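Local coordinates for protein hydrogenase maturation factor (Thermoanaerobacter tengcongensis, PDB 3VTH) that probably catalyses the ATP-dependent transfer of a carbamoyl group from carbamoyl phosphate to the C terminus of HypE during [NiFe]-hydrogenase maturation, at residues A[115-120]-A[175-180]; A[599-604]-A[619-624]; A[625-630]-A[668-673]. All coordinates share one frame; numbering follows the deposited sequence.

In the fold
The three contacts follow one another along the chain without interleaving. Contact 1 (115-120 with 175-180) joins the two HypF zinc fingers, and its centre lies about 50 Å from that of contact 2 and about 51 Å from that of contact 3. Contacts 2 (599-604 with 619-624) and 3 (625-630 with 668-673) both belong to the second Kae1-like subdomain, with centres about 12 Å apart. They share helix 619-626, which packs against helix 597-607 near its start and passes helix 666-692 at its end. Both also touch the nucleotide analogue AP2: helices 597-607 and 619-626 line one adenosine pocket, remote from the finger junction, with helix 666-692 packed behind the end of the second.

Contact 1: A[115-120]-A[175-180]. With ZN (zinc ion), chain C.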
loop_
_atom_site.group_PDB
_atom_site.type_symbol
_atom_site.label_atom_id
_atom_site.label_comp_id
_atom_site.label_asym_id
_atom_site.label_seq_id
_atom_site.Cartn_x
_atom_site.Cartn_y
_atom_site.Cartn_z
ATOM N N GLU A 115 -14.291 -7.165 -17.646
ATOM C CA GLU A 115 -15.017 -8.332 -18.153
ATOM C C GLU A 115 -15.213 -8.334 -19.684
ATOM O O GLU A 115 -15.247 -9.390 -20.291
ATOM C CB GLU A 115 -16.345 -8.530 -17.414
ATOM C CG GLU A 115 -17.470 -7.593 -17.833
ATOM C CD GLU A 115 -18.811 -7.943 -17.178
ATOM O OE1 GLU A 115 -19.367 -9.028 -17.463
ATOM O OE2 GLU A 115 -19.309 -7.117 -16.385
ATOM N N ASP A 116 -15.327 -7.161 -20.302
ATOM C CA ASP A 116 -15.483 -7.085 -21.771
ATOM C C ASP A 116 -14.212 -7.505 -22.504
ATOM O O ASP A 116 -14.282 -8.238 -23.479
ATOM C CB ASP A 116 -15.891 -5.680 -22.237
ATOM C CG ASP A 116 -17.271 -5.275 -21.747
ATOM O OD1 ASP A 116 -18.216 -6.045 -21.939
ATOM O OD2 ASP A 116 -17.407 -4.188 -21.153
ATOM N N CYS A 117 -13.055 -7.035 -22.039
ATOM C CA CYS A 117 -11.783 -7.442 -22.641
ATOM C C CYS A 117 -11.532 -8.933 -22.431
ATOM O O CYS A 117 -11.032 -9.601 -23.324
ATOM C CB CYS A 117 -10.607 -6.627 -22.088
ATOM S SG CYS A 117 -10.569 -4.927 -22.743
ATOM N N LEU A 118 -11.871 -9.436 -21.249
ATOM C CA LEU A 118 -11.693 -10.849 -20.944
ATOM C C LEU A 118 -12.535 -11.738 -21.870
ATOM O O LEU A 118 -12.066 -12.783 -22.313
ATOM C CB LEU A 118 -12.018 -11.139 -19.471
ATOM C CG LEU A 118 -11.699 -12.544 -18.934
ATOM C CD1 LEU A 118 -10.219 -12.837 -19.063
ATOM C CD2 LEU A 118 -12.132 -12.663 -17.463
ATOM N N ARG A 119 -13.768 -11.320 -22.147
ATOM C CA ARG A 119 -14.634 -12.033 -23.102
ATOM C C ARG A 119 -13.998 -12.054 -24.493
ATOM O O ARG A 119 -13.940 -13.101 -25.130
ATOM C CB ARG A 119 -16.021 -11.377 -23.176
ATOM C CG ARG A 119 -17.074 -12.199 -23.932
ATOM C CD ARG A 119 -18.206 -11.330 -24.516
ATOM N NE ARG A 119 -18.705 -10.353 -23.552
ATOM C CZ ARG A 119 -18.380 -9.062 -23.542
ATOM N NH1 ARG A 119 -17.563 -8.554 -24.463
ATOM N NH2 ARG A 119 -18.879 -8.273 -22.604
ATOM N N GLU A 120 -13.526 -10.896 -24.956
ATOM C CA GLU A 120 -12.851 -10.809 -26.254
ATOM C C GLU A 120 -11.581 -11.677 -26.297
ATOM O O GLU A 120 -11.369 -12.422 -27.250
ATOM C CB GLU A 120 -12.545 -9.348 -26.616
ATOM C CG GLU A 120 -13.805 -8.510 -26.955
ATOM C CD GLU A 120 -13.532 -7.010 -27.112
ATOM O OE1 GLU A 120 -14.490 -6.255 -27.390
ATOM O OE2 GLU A 120 -12.384 -6.561 -26.931
ATOM N N HIS A 175 -19.757 3.949 -32.788
ATOM C CA HIS A 175 -20.464 2.731 -32.368
ATOM C C HIS A 175 -19.536 1.645 -31.798
ATOM O O HIS A 175 -20.007 0.628 -31.285
ATOM C CB HIS A 175 -21.292 2.155 -33.525
ATOM C CG HIS A 175 -22.467 3.001 -33.907
ATOM N ND1 HIS A 175 -22.626 3.532 -35.171
ATOM C CD2 HIS A 175 -23.540 3.414 -33.189
ATOM C CE1 HIS A 175 -23.749 4.227 -35.217
ATOM N NE2 HIS A 175 -24.321 4.173 -34.027
ATOM N N ASP A 176 -18.226 1.847 -31.887
ATOM C CA ASP A 176 -17.288 0.861 -31.340
ATOM C C ASP A 176 -16.998 1.166 -29.875
ATOM O O ASP A 176 -16.918 2.326 -29.473
ATOM C CB ASP A 176 -15.995 0.796 -32.166
ATOM C CG ASP A 176 -15.185 -0.467 -31.887
ATOM O OD1 ASP A 176 -14.622 -0.597 -30.784
ATOM O OD2 ASP A 176 -15.107 -1.337 -32.778
ATOM N N ARG A 177 -16.833 0.134 -29.059
ATOM C CA ARG A 177 -16.579 0.401 -27.649
ATOM C C ARG A 177 -15.177 0.955 -27.419
ATOM O O ARG A 177 -14.903 1.529 -26.357
ATOM C CB ARG A 177 -16.894 -0.807 -26.760
ATOM C CG ARG A 177 -15.843 -1.885 -26.739
ATOM C CD ARG A 177 -16.269 -3.001 -25.791
ATOM N NE ARG A 177 -15.147 -3.883 -25.512
ATOM C CZ ARG A 177 -14.282 -3.698 -24.521
ATOM N NH1 ARG A 177 -14.414 -2.668 -23.695
ATOM N NH2 ARG A 177 -13.295 -4.552 -24.346
ATOM N N ARG A 178 -14.311 0.824 -28.432
ATOM C CA ARG A 178 -12.972 1.436 -28.381
ATOM C C ARG A 178 -12.882 2.789 -29.108
ATOM O O ARG A 178 -11.779 3.250 -29.427
ATOM C CB ARG A 178 -11.897 0.472 -28.910
ATOM C CG ARG A 178 -11.570 -0.631 -27.932
ATOM C CD ARG A 178 -10.517 -1.589 -28.488
ATOM N NE ARG A 178 -10.186 -2.604 -27.492
ATOM C CZ ARG A 178 -10.845 -3.750 -27.352
ATOM N NH1 ARG A 178 -11.877 -4.039 -28.153
ATOM N NH2 ARG A 178 -10.472 -4.601 -26.404
ATOM N N PHE A 179 -14.033 3.415 -29.353
ATOM C CA PHE A 179 -14.090 4.801 -29.839
ATOM C C PHE A 179 -13.227 5.702 -28.953
ATOM O O PHE A 179 -13.429 5.764 -27.734
ATOM C CB PHE A 179 -15.544 5.283 -29.824
ATOM C CG PHE A 179 -15.753 6.665 -30.380
ATOM C CD1 PHE A 179 -16.315 7.661 -29.587
ATOM C CD2 PHE A 179 -15.433 6.964 -31.706
ATOM C CE1 PHE A 179 -16.545 8.950 -30.103
ATOM C CE2 PHE A 179 -15.659 8.244 -32.237
ATOM C CZ PHE A 179 -16.209 9.236 -31.429
ATOM N N HIS A 180 -12.253 6.374 -29.565
ATOM C CA HIS A 180 -11.302 7.225 -28.836
ATOM C C HIS A 180 -10.660 6.578 -27.605
ATOM O O HIS A 180 -10.429 7.243 -26.580
ATOM C CB HIS A 180 -11.948 8.575 -28.495
ATOM C CG HIS A 180 -11.920 9.542 -29.634
ATOM N ND1 HIS A 180 -11.167 10.696 -29.609
ATOM C CD2 HIS A 180 -12.509 9.501 -30.857
ATOM C CE1 HIS A 180 -11.327 11.347 -30.750
ATOM N NE2 HIS A 180 -12.134 10.642 -31.525
HETATM ZN ZN ZN C . -11.070 -3.633 -20.921
#
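One face of the Arg177 guanidinium is covered by Asp116 CB, which sits over its centre at 3.4 Å from Arg177 CZ, while its edge meets Glu120 and Cys117 near the plane. The Arg178 guanidinium also turns an edge to Glu120, but Cys117 SG approaches that group obliquely. Glu120 is therefore held by two arginines coming from the opposite direction. Arg177 NE donates to Glu120 OE1 over 3.1 Å, with an N-H...O angle of 172°; this nearly straight bond lies in the guanidinium plane yet arrives from above the carboxylate plane. Arg178 grips end-on, NH1 and NH2 both donating to Glu120 OE2. Arg178 NH2 to Glu120 OE2 measures 2.8 Å, and the two bonds converge on one oxygen rather than pairing with two. Carboxylate and guanidinium planes are 51° apart for Arg177 and 36° apart for Arg178, so neither pair is coplanar. Glu120 reaches this position through a chain extended beyond CG.

Arg177 NH2 also makes a weak hydrogen bond of 3.2 Å to Cys117 SG, the sulfur that binds zinc at 2.3 Å. The positive group beside the thiolate would be expected to offset part of its negative charge. Cys114, Cys136 and Cys139 complete this Cys4 site. On the other segment, an Asx turn holds the backbone that carries the two arginines: Asp176 OD1 accepts from Arg178 N at 2.8 Å, within a type I turn running from Asp176 to Phe179.

The contact thus ties helix 115-121 of the first HypF finger to the loop following helix 165-171 in the second. Arg178 NE bonds Asn135 O in the first finger, whereas Phe179 packs on helix 25-35 and strand 93-95 of the acylphosphatase region.

Contact 2: A[599-604]-A[619-624]; sequences RFFDAV and QAAMEL. With AP2 (phosphomethylphosphonic acid adenosyl ester), chain H.
Phe601 offers one ring face to the C2 edge of the AP2 adenine, the two planes about 60° apart, with C2 3.6 Å above the phenyl plane and offset toward its rim. Beside this overlap, Ala621 CB touches both partners, standing 3.8 Å from Phe601 CD1 and 3.5 Å from AP2 N3. Leu624 continues the apolar seam: its CD2 reaches Phe601 CD1 obliquely and meets Val604 CG1 at 3.8 Å, the Val604 and Leu624 side chains crossing at about a right angle. Leu624 CG lies opposite the backbone N (chi1 -168°), which carries the CD2 branch across to helix 597-607.

The polar end of the interface is bridged by water. Asp602 OD1 accepts from a water at 2.8 Å, and that water accepts from Ala620 N. The other oxygen, Asp602 OD2, receives Arg599 NE and NH2 side-on, both from the same face of the carboxylate plane; the NH2 bond is 2.8 Å. Replacing Asp602 by an alanine would probably leave Arg599 without this salt-bridge mate and the water without this acceptor, freeing the guanidinium to turn.

Helices 597-607 and 619-626 approach to 8.5 Å between the axes of these segments, at 67°. Phe673 and His674 meet the Phe601 ring edge-to-face. Together the two helices build a wall of the adenosine pocket in the Kae1-like domain, a member of the actin-ATPase clan.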
loop_
_atom_site.group_PDB
_atom_site.type_symbol
_atom_site.label_atom_id
_atom_site.label_comp_id
_atom_site.label_asym_id
_atom_site.label_seq_id
_atom_site.Cartn_x
_atom_site.Cartn_y
_atom_site.Cartn_z
ATOM N N ARG A 599 9.065 -4.656 20.480
ATOM C CA ARG A 599 10.058 -5.345 21.294
ATOM C C ARG A 599 9.390 -6.172 22.386
ATOM O O ARG A 599 9.886 -7.246 22.743
ATOM C CB ARG A 599 11.086 -4.369 21.913
ATOM C CG ARG A 599 11.924 -3.525 20.904
ATOM C CD ARG A 599 12.861 -4.322 19.968
ATOM N NE ARG A 599 12.103 -5.100 18.989
ATOM C CZ ARG A 599 11.650 -4.633 17.822
ATOM N NH1 ARG A 599 11.897 -3.379 17.444
ATOM N NH2 ARG A 599 10.942 -5.428 17.030
ATOM N N PHE A 600 8.283 -5.662 22.933
ATOM C CA PHE A 600 7.486 -6.433 23.912
ATOM C C PHE A 600 7.076 -7.777 23.291
ATOM O O PHE A 600 7.309 -8.853 23.886
ATOM C CB PHE A 600 6.261 -5.619 24.383
ATOM C CG PHE A 600 5.620 -6.093 25.680
ATOM C CD1 PHE A 600 6.100 -7.195 26.394
ATOM C CD2 PHE A 600 4.474 -5.439 26.157
ATOM C CE1 PHE A 600 5.477 -7.618 27.591
ATOM C CE2 PHE A 600 3.841 -5.863 27.344
ATOM C CZ PHE A 600 4.347 -6.960 28.061
ATOM N N PHE A 601 6.500 -7.727 22.089
ATOM C CA PHE A 601 6.170 -8.952 21.351
ATOM C C PHE A 601 7.389 -9.853 21.151
ATOM O O PHE A 601 7.300 -11.059 21.385
ATOM C CB PHE A 601 5.519 -8.637 19.992
ATOM C CG PHE A 601 4.015 -8.592 20.047
ATOM C CD1 PHE A 601 3.256 -9.582 19.417
ATOM C CD2 PHE A 601 3.356 -7.562 20.726
ATOM C CE1 PHE A 601 1.848 -9.545 19.460
ATOM C CE2 PHE A 601 1.950 -7.515 20.773
ATOM C CZ PHE A 601 1.198 -8.517 20.148
ATOM N N ASP A 602 8.525 -9.272 20.749
ATOM C CA ASP A 602 9.745 -10.083 20.536
ATOM C C ASP A 602 10.224 -10.749 21.832
ATOM O O ASP A 602 10.653 -11.907 21.818
ATOM C CB ASP A 602 10.882 -9.253 19.937
ATOM C CG ASP A 602 10.657 -8.916 18.462
ATOM O OD1 ASP A 602 9.737 -9.490 17.832
ATOM O OD2 ASP A 602 11.402 -8.055 17.946
ATOM N N ALA A 603 10.147 -10.015 22.944
ATOM C CA ALA A 603 10.514 -10.566 24.262
ATOM C C ALA A 603 9.660 -11.790 24.637
ATOM O O ALA A 603 10.173 -12.816 25.123
ATOM C CB ALA A 603 10.417 -9.477 25.348
ATOM N N VAL A 604 8.348 -11.677 24.440
ATOM C CA VAL A 604 7.429 -12.804 24.675
ATOM C C VAL A 604 7.759 -13.990 23.780
ATOM O O VAL A 604 7.851 -15.128 24.262
ATOM C CB VAL A 604 5.944 -12.401 24.456
ATOM C CG1 VAL A 604 5.016 -13.631 24.567
ATOM C CG2 VAL A 604 5.544 -11.308 25.451
ATOM N N GLN A 619 8.957 -10.710 12.226
ATOM C CA GLN A 619 8.683 -12.129 12.011
ATOM C C GLN A 619 8.157 -12.799 13.272
ATOM O O GLN A 619 7.162 -13.523 13.228
ATOM C CB GLN A 619 9.921 -12.867 11.501
ATOM C CG GLN A 619 9.715 -14.384 11.326
ATOM C CD GLN A 619 10.919 -15.094 10.742
ATOM O OE1 GLN A 619 10.786 -16.149 10.112
ATOM N NE2 GLN A 619 12.098 -14.547 10.966
ATOM N N ALA A 620 8.822 -12.542 14.393
ATOM C CA ALA A 620 8.454 -13.198 15.644
ATOM C C ALA A 620 7.068 -12.734 16.092
ATOM O O ALA A 620 6.286 -13.523 16.585
ATOM C CB ALA A 620 9.502 -12.927 16.734
ATOM N N ALA A 621 6.739 -11.469 15.867
ATOM C CA ALA A 621 5.399 -10.998 16.258
ATOM C C ALA A 621 4.283 -11.627 15.408
ATOM O O ALA A 621 3.214 -11.958 15.921
ATOM C CB ALA A 621 5.328 -9.467 16.253
ATOM N N MET A 622 4.558 -11.824 14.123
ATOM C CA MET A 622 3.636 -12.498 13.214
ATOM C C MET A 622 3.409 -13.953 13.607
ATOM O O MET A 622 2.286 -14.440 13.573
ATOM C CB MET A 622 4.160 -12.409 11.767
ATOM C CG MET A 622 4.168 -10.965 11.239
ATOM S SD MET A 622 5.048 -10.806 9.659
ATOM C CE MET A 622 3.870 -11.617 8.578
ATOM N N GLU A 623 4.478 -14.644 13.991
ATOM C CA GLU A 623 4.337 -16.049 14.369
ATOM C C GLU A 623 3.554 -16.196 15.672
ATOM O O GLU A 623 2.714 -17.083 15.795
ATOM C CB GLU A 623 5.698 -16.732 14.453
ATOM C CG GLU A 623 6.398 -16.832 13.079
ATOM C CD GLU A 623 7.693 -17.624 13.130
ATOM O OE1 GLU A 623 7.968 -18.276 14.171
ATOM O OE2 GLU A 623 8.434 -17.607 12.126
ATOM N N LEU A 624 3.814 -15.297 16.616
ATOM C CA LEU A 624 3.111 -15.271 17.894
ATOM C C LEU A 624 1.604 -15.079 17.701
ATOM O O LEU A 624 0.796 -15.792 18.311
ATOM C CB LEU A 624 3.716 -14.185 18.801
ATOM C CG LEU A 624 3.342 -14.129 20.282
ATOM C CD1 LEU A 624 3.662 -15.448 21.000
ATOM C CD2 LEU A 624 4.049 -12.942 20.957
HETATM P PB AP2 H . 8.845 1.228 13.169
HETATM O O1B AP2 H . 8.677 0.180 14.240
HETATM O O2B AP2 H . 8.092 2.508 13.363
HETATM O O3B AP2 H . 10.288 1.394 12.765
HETATM C C3A AP2 H . 8.085 0.433 11.728
HETATM P PA AP2 H . 6.289 0.183 11.840
HETATM O O1A AP2 H . 5.974 -0.247 10.415
HETATM O O2A AP2 H . 5.499 1.304 12.471
HETATM O "O5'" AP2 H . 6.116 -1.072 12.848
HETATM C "C5'" AP2 H . 6.545 -2.349 12.389
HETATM C "C4'" AP2 H . 6.615 -3.214 13.626
HETATM O "O4'" AP2 H . 5.293 -3.545 14.055
HETATM C "C3'" AP2 H . 7.291 -4.546 13.368
HETATM O "O3'" AP2 H . 8.715 -4.401 13.356
HETATM C "C2'" AP2 H . 6.760 -5.346 14.541
HETATM O "O2'" AP2 H . 7.577 -5.016 15.671
HETATM C "C1'" AP2 H . 5.330 -4.815 14.718
HETATM N N9 AP2 H . 4.413 -5.816 14.100
HETATM C C8 AP2 H . 4.332 -6.174 12.794
HETATM N N7 AP2 H . 3.416 -7.160 12.598
HETATM C C5 AP2 H . 2.882 -7.451 13.801
HETATM C C6 AP2 H . 1.862 -8.397 14.319
HETATM N N6 AP2 H . 1.200 -9.243 13.490
HETATM N N1 AP2 H . 1.619 -8.384 15.658
HETATM C C2 AP2 H . 2.247 -7.539 16.504
HETATM N N3 AP2 H . 3.194 -6.664 16.101
HETATM C C4 AP2 H . 3.545 -6.578 14.787
HETATM O O HOH W 1 10.469 -10.241 15.239
#

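Contact 3: A[625-630]-A[668-673]. With AP2 (phosphomethylphosphonic acid adenosyl ester), chain H.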
loop_
_atom_site.group_PDB
_atom_site.type_symbol
_atom_site.label_atom_id
_atom_site.label_comp_id
_atom_site.label_asym_id
_atom_site.label_seq_id
_atom_site.Cartn_x
_atom_site.Cartn_y
_atom_site.Cartn_z
ATOM N N GLU A 625 1.233 -14.146 16.824
ATOM C CA GLU A 625 -0.172 -13.928 16.476
ATOM C C GLU A 625 -0.799 -15.146 15.795
ATOM O O GLU A 625 -1.925 -15.532 16.124
ATOM C CB GLU A 625 -0.340 -12.680 15.574
ATOM C CG GLU A 625 -1.834 -12.343 15.287
ATOM C CD GLU A 625 -2.053 -11.379 14.110
ATOM O OE1 GLU A 625 -1.069 -10.921 13.497
ATOM O OE2 GLU A 625 -3.230 -11.092 13.788
ATOM N N SER A 626 -0.067 -15.758 14.863
ATOM C CA SER A 626 -0.585 -16.897 14.108
ATOM C C SER A 626 -0.906 -18.119 14.965
ATOM O O SER A 626 -1.790 -18.893 14.619
ATOM C CB SER A 626 0.382 -17.329 13.004
ATOM O OG SER A 626 0.461 -16.316 12.010
ATOM N N LEU A 627 -0.190 -18.297 16.063
ATOM C CA LEU A 627 -0.384 -19.516 16.859
ATOM C C LEU A 627 -1.409 -19.363 17.986
ATOM O O LEU A 627 -1.692 -20.321 18.716
ATOM C CB LEU A 627 0.965 -20.036 17.383
ATOM C CG LEU A 627 1.805 -19.089 18.236
ATOM C CD1 LEU A 627 1.306 -19.045 19.685
ATOM C CD2 LEU A 627 3.285 -19.524 18.203
ATOM N N MET A 628 -1.967 -18.168 18.141
ATOM C CA MET A 628 -2.799 -17.898 19.316
ATOM C C MET A 628 -4.088 -18.734 19.396
ATOM O O MET A 628 -4.699 -19.058 18.380
ATOM C CB MET A 628 -3.051 -16.395 19.504
ATOM C CG MET A 628 -4.246 -15.796 18.822
ATOM S SD MET A 628 -4.540 -14.163 19.585
ATOM C CE MET A 628 -5.892 -14.565 20.649
ATOM N N ALA A 629 -4.465 -19.100 20.621
ATOM C CA ALA A 629 -5.681 -19.863 20.849
ATOM C C ALA A 629 -6.861 -18.916 21.003
ATOM O O ALA A 629 -6.726 -17.689 20.854
ATOM C CB ALA A 629 -5.539 -20.767 22.100
ATOM N N GLU A 630 -8.018 -19.507 21.280
ATOM C CA GLU A 630 -9.230 -18.788 21.618
ATOM C C GLU A 630 -9.325 -18.721 23.128
ATOM O O GLU A 630 -9.529 -19.748 23.780
ATOM C CB GLU A 630 -10.443 -19.548 21.083
ATOM C CG GLU A 630 -11.655 -18.671 20.878
ATOM C CD GLU A 630 -11.417 -17.660 19.804
ATOM O OE1 GLU A 630 -11.641 -16.455 20.066
ATOM O OE2 GLU A 630 -10.981 -18.070 18.700
ATOM N N TYR A 668 -2.167 -20.683 24.022
ATOM C CA TYR A 668 -2.895 -20.138 25.161
ATOM C C TYR A 668 -2.173 -18.948 25.785
ATOM O O TYR A 668 -2.792 -17.936 26.083
ATOM C CB TYR A 668 -3.117 -21.259 26.188
ATOM C CG TYR A 668 -3.886 -20.862 27.424
ATOM C CD1 TYR A 668 -5.250 -20.574 27.360
ATOM C CD2 TYR A 668 -3.255 -20.805 28.660
ATOM C CE1 TYR A 668 -5.967 -20.232 28.497
ATOM C CE2 TYR A 668 -3.963 -20.471 29.806
ATOM C CZ TYR A 668 -5.321 -20.184 29.720
ATOM O OH TYR A 668 -6.025 -19.846 30.865
ATOM N N ILE A 669 -0.862 -19.057 25.964
ATOM C CA ILE A 669 -0.056 -17.949 26.488
ATOM C C ILE A 669 -0.123 -16.725 25.562
ATOM O O ILE A 669 -0.230 -15.585 26.007
ATOM C CB ILE A 669 1.407 -18.389 26.685
ATOM C CG1 ILE A 669 1.495 -19.446 27.798
ATOM C CG2 ILE A 669 2.298 -17.187 26.995
ATOM C CD1 ILE A 669 2.861 -20.084 27.932
ATOM N N SER A 670 -0.062 -16.968 24.265
ATOM C CA SER A 670 -0.127 -15.870 23.301
ATOM C C SER A 670 -1.469 -15.152 23.401
ATOM O O SER A 670 -1.522 -13.920 23.408
ATOM C CB SER A 670 0.075 -16.398 21.881
ATOM O OG SER A 670 0.028 -15.314 20.964
ATOM N N ALA A 671 -2.552 -15.928 23.469
ATOM C CA ALA A 671 -3.885 -15.353 23.597
ATOM C C ALA A 671 -3.978 -14.479 24.856
ATOM O O ALA A 671 -4.468 -13.355 24.800
ATOM C CB ALA A 671 -4.955 -16.453 23.595
ATOM N N LYS A 672 -3.485 -15.001 25.978
ATOM C CA LYS A 672 -3.487 -14.266 27.253
ATOM C C LYS A 672 -2.670 -12.976 27.155
ATOM O O LYS A 672 -3.046 -11.930 27.713
ATOM C CB LYS A 672 -2.923 -15.149 28.370
ATOM C CG LYS A 672 -3.845 -16.294 28.847
ATOM C CD LYS A 672 -3.204 -17.084 30.007
ATOM C CE LYS A 672 -3.306 -16.350 31.342
ATOM N NZ LYS A 672 -2.779 -17.194 32.453
ATOM N N PHE A 673 -1.532 -13.054 26.481
ATOM C CA PHE A 673 -0.705 -11.868 26.265
ATOM C C PHE A 673 -1.417 -10.818 25.397
ATOM O O PHE A 673 -1.418 -9.630 25.752
ATOM C CB PHE A 673 0.672 -12.249 25.689
ATOM C CG PHE A 673 1.449 -11.084 25.156
ATOM C CD1 PHE A 673 1.896 -10.075 26.010
ATOM C CD2 PHE A 673 1.727 -10.988 23.794
ATOM C CE1 PHE A 673 2.602 -8.964 25.506
ATOM C CE2 PHE A 673 2.439 -9.893 23.280
ATOM C CZ PHE A 673 2.876 -8.880 24.136
HETATM P PB AP2 H . 8.845 1.228 13.169
HETATM O O1B AP2 H . 8.677 0.180 14.240
HETATM O O2B AP2 H . 8.092 2.508 13.363
HETATM O O3B AP2 H . 10.288 1.394 12.765
HETATM C C3A AP2 H . 8.085 0.433 11.728
HETATM P PA AP2 H . 6.289 0.183 11.840
HETATM O O1A AP2 H . 5.974 -0.247 10.415
HETATM O O2A AP2 H . 5.499 1.304 12.471
HETATM O "O5'" AP2 H . 6.116 -1.072 12.848
HETATM C "C5'" AP2 H . 6.545 -2.349 12.389
HETATM C "C4'" AP2 H . 6.615 -3.214 13.626
HETATM O "O4'" AP2 H . 5.293 -3.545 14.055
HETATM C "C3'" AP2 H . 7.291 -4.546 13.368
HETATM O "O3'" AP2 H . 8.715 -4.401 13.356
HETATM C "C2'" AP2 H . 6.760 -5.346 14.541
HETATM O "O2'" AP2 H . 7.577 -5.016 15.671
HETATM C "C1'" AP2 H . 5.330 -4.815 14.718
HETATM N N9 AP2 H . 4.413 -5.816 14.100
HETATM C C8 AP2 H . 4.332 -6.174 12.794
HETATM N N7 AP2 H . 3.416 -7.160 12.598
HETATM C C5 AP2 H . 2.882 -7.451 13.801
HETATM C C6 AP2 H . 1.862 -8.397 14.319
HETATM N N6 AP2 H . 1.200 -9.243 13.490
HETATM N N1 AP2 H . 1.619 -8.384 15.658
HETATM C C2 AP2 H . 2.247 -7.539 16.504
HETATM N N3 AP2 H . 3.194 -6.664 16.101
HETATM C C4 AP2 H . 3.545 -6.578 14.787
#
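Met628 and Ala671 meet where the turn leaving helix 619-626 crosses helix 666-692, within the Kae1-like, actin-ATPase-clan domain. The methyl end of Met628 rests on the small side chain, CE lying 3.6 Å from Ala671 CB. The same methyl of Ala671 lies 3.5 Å from Ala629 O, so it is touched by both side chain and backbone of the turn. One helical position away, Ser670 fills the angle between two residues: Leu627 CD1 is 3.7 Å from Ser670 CB, and Met628 CB is 3.6 Å from Ser670 OG. Ala629 CB closes the row against the backbone of Tyr668, 3.9 Å from Tyr668 N.

No hydrogen bond joins the two segments directly, and the fit is one of van der Waals contacts. What positions them lies in the next shell. Ser670 OG, turned opposite its own backbone N (chi1 -179°), hydrogen-bonds Leu624 O just before the turn, while Ala629 is joined to Ser667 by backbone hydrogen bonding. The exit of helix 619-626 is thereby held to helix 666-692 on both sides of the turn.

Glu625 leaves the backbone away from residues 668-673, and its side chain touches His674 farther along helix 666-692 before its carboxylate reaches the nucleotide. Its OE2 accepts from Arg707 N, and its OE1 accepts from the adenine amino group AP2 N6 at 2.8 Å, with an N-H...O angle of 146°.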